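Local coordinates for protein isoprenyl transferase (Campylobacter jejuni, PDB 3UGS) that probably condenses isopentenyl diphosphate with allylic diphosphates to build long isoprenoid chains, working as a magnesium-dependent homodimer, at residues M47-S52 / E215-E220. Sequence-based numbering, arbitrary orientation.
Sequences MEENIS and EFRNRE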
loop_
_atom_site.group_PDB
_atom_site.type_symbol
_atom_site.label_atom_id
_atom_site.label_comp_id
_atom_site.label_asym_id
_atom_site.label_seq_id
_atom_site.Cartn_x
_atom_site.Cartn_y
_atom_site.Cartn_z
ATOM N N MET A 47 -19.143 -13.878 8.310
ATOM C CA MET A 47 -19.997 -14.035 9.527
ATOM C C MET A 47 -19.541 -15.226 10.389
ATOM O O MET A 47 -19.279 -15.121 11.586
ATOM C CB MET A 47 -21.484 -14.201 9.164
ATOM C CG MET A 47 -22.102 -12.896 8.654
ATOM S SD MET A 47 -23.686 -13.024 7.815
ATOM C CE MET A 47 -24.649 -11.912 8.840
ATOM N N GLU A 48 -19.426 -16.354 9.714
ATOM C CA GLU A 48 -18.994 -17.631 10.350
ATOM C C GLU A 48 -17.635 -17.449 11.013
ATOM O O GLU A 48 -17.357 -18.024 12.056
ATOM C CB GLU A 48 -18.907 -18.786 9.333
ATOM C CG GLU A 48 -20.252 -19.177 8.736
ATOM C CD GLU A 48 -20.138 -20.221 7.624
ATOM O OE1 GLU A 48 -19.070 -20.862 7.491
ATOM O OE2 GLU A 48 -21.122 -20.393 6.864
ATOM N N GLU A 49 -16.821 -16.610 10.392
ATOM C CA GLU A 49 -15.418 -16.341 10.859
ATOM C C GLU A 49 -15.231 -15.145 11.778
ATOM O O GLU A 49 -14.134 -14.826 12.204
ATOM C CB GLU A 49 -14.485 -16.203 9.672
ATOM C CG GLU A 49 -14.300 -17.532 8.928
ATOM C CD GLU A 49 -13.334 -18.490 9.625
ATOM O OE1 GLU A 49 -12.584 -19.166 8.885
ATOM O OE2 GLU A 49 -13.284 -18.559 10.885
ATOM N N ASN A 50 -16.328 -14.492 12.087
ATOM C CA ASN A 50 -16.282 -13.247 12.885
ATOM C C ASN A 50 -15.402 -12.123 12.273
ATOM O O ASN A 50 -14.674 -11.414 12.942
ATOM C CB ASN A 50 -15.834 -13.540 14.323
ATOM C CG ASN A 50 -16.179 -12.414 15.284
ATOM O OD1 ASN A 50 -17.234 -11.788 15.167
ATOM N ND2 ASN A 50 -15.293 -12.149 16.233
ATOM N N ILE A 51 -15.467 -12.008 10.962
ATOM C CA ILE A 51 -14.860 -10.861 10.239
ATOM C C ILE A 51 -15.926 -9.743 10.184
ATOM O O ILE A 51 -16.877 -9.845 9.471
ATOM C CB ILE A 51 -14.404 -11.237 8.832
ATOM C CG1 ILE A 51 -13.255 -12.245 8.925
ATOM C CG2 ILE A 51 -14.019 -10.003 8.020
ATOM C CD1 ILE A 51 -12.735 -12.739 7.578
ATOM N N SER A 52 -15.732 -8.687 10.959
ATOM C CA SER A 52 -16.775 -7.627 11.137
ATOM C C SER A 52 -16.916 -6.723 9.894
ATOM O O SER A 52 -17.971 -6.196 9.591
ATOM C CB SER A 52 -16.516 -6.765 12.358
ATOM O OG SER A 52 -15.292 -6.077 12.220
ATOM N N GLU A 215 -4.741 -19.528 6.842
ATOM C CA GLU A 215 -3.384 -19.179 6.495
ATOM C C GLU A 215 -2.956 -17.839 7.133
ATOM O O GLU A 215 -1.904 -17.718 7.784
ATOM C CB GLU A 215 -3.226 -19.108 4.975
ATOM C CG GLU A 215 -1.807 -18.817 4.511
ATOM N N PHE A 216 -3.783 -16.830 6.897
ATOM C CA PHE A 216 -3.577 -15.504 7.486
ATOM C C PHE A 216 -3.476 -15.561 9.024
ATOM O O PHE A 216 -2.696 -14.825 9.650
ATOM C CB PHE A 216 -4.699 -14.510 7.098
ATOM C CG PHE A 216 -4.839 -13.374 8.073
ATOM C CD1 PHE A 216 -4.072 -12.207 7.923
ATOM C CD2 PHE A 216 -5.654 -13.498 9.182
ATOM C CE1 PHE A 216 -4.169 -11.188 8.847
ATOM C CE2 PHE A 216 -5.743 -12.486 10.119
ATOM C CZ PHE A 216 -5.020 -11.333 9.944
ATOM N N ARG A 217 -4.271 -16.423 9.630
ATOM C CA ARG A 217 -4.277 -16.516 11.105
ATOM C C ARG A 217 -2.992 -17.041 11.684
ATOM O O ARG A 217 -2.662 -16.752 12.812
ATOM C CB ARG A 217 -5.385 -17.389 11.639
ATOM C CG ARG A 217 -6.710 -17.018 11.110
ATOM C CD ARG A 217 -7.746 -17.453 12.073
ATOM N NE ARG A 217 -8.873 -16.562 11.892
ATOM C CZ ARG A 217 -10.130 -16.940 12.020
ATOM N NH1 ARG A 217 -11.113 -16.085 11.835
ATOM N NH2 ARG A 217 -10.401 -18.200 12.316
ATOM N N ASN A 218 -2.285 -17.808 10.893
ATOM C CA ASN A 218 -1.023 -18.427 11.364
ATOM C C ASN A 218 0.234 -17.754 10.899
ATOM O O ASN A 218 1.351 -18.178 11.228
ATOM C CB ASN A 218 -0.970 -19.904 10.983
ATOM C CG ASN A 218 -1.968 -20.725 11.766
ATOM O OD1 ASN A 218 -2.304 -20.388 12.915
ATOM N ND2 ASN A 218 -2.484 -21.781 11.144
ATOM N N ARG A 219 0.042 -16.715 10.103
ATOM C CA ARG A 219 1.174 -15.920 9.592
ATOM C C ARG A 219 1.736 -15.114 10.751
ATOM O O ARG A 219 0.980 -14.667 11.600
ATOM C CB ARG A 219 0.741 -14.930 8.500
ATOM C CG ARG A 219 0.917 -15.414 7.068
ATOM C CD ARG A 219 0.493 -14.316 6.088
ATOM N NE ARG A 219 0.119 -14.869 4.787
ATOM C CZ ARG A 219 -0.309 -14.156 3.746
ATOM N NH1 ARG A 219 -0.408 -12.848 3.823
ATOM N NH2 ARG A 219 -0.628 -14.743 2.611
ATOM N N GLU A 220 3.050 -14.902 10.762
ATOM C CA GLU A 220 3.672 -14.039 11.827
ATOM C C GLU A 220 3.430 -12.538 11.553
ATOM O O GLU A 220 3.901 -11.989 10.588
ATOM C CB GLU A 220 5.167 -14.320 12.041
#
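Arg217 reaches over to Glu49 and meets it at two places, through weak bonds to the side-chain carboxylate and the backbone carbonyl, a compact example of how one arginine can tie a helix end to a neighbouring helix. The CA atoms of Glu49 and Arg217 are 11.1 Å apart, and most of that gap is bridged by the arginine, whose chain runs extended from CG to NE. The glutamate chain, by contrast, bends at chi2 (-78°). Arg217 NH2 forms a salt bridge with Glu49 OE2 at 3.2 Å, a weak hydrogen bond with an N-H...O angle of only 133°. The carboxylate and guanidinium planes stand 78° apart, so the two charges do not pair side by side as a flat, two-pronged bridge. OE2 sits obliquely to the guanidinium, with Arg217 NH1 also near it at 3.4 Å, but the bond is to NH2. NH1 also gives a weak bond to Glu49 O, which lies in the guanidinium plane at its edge, 3.3 Å away.

The carbonyl belongs to the residue just past helix 34-48, where Asn50, with positive phi, closes a Schellman motif just before the chain enters strand 53-60. Glu49 also packs on Lys210 and Ile213 of helix 206-218, while Glu48 pairs with Lys206 and Lys210, so several charged contacts join the two helices. With both bonds long and bent and neither residue buried, the chemistry implies a largely electrostatic surface link, probably modest in strength.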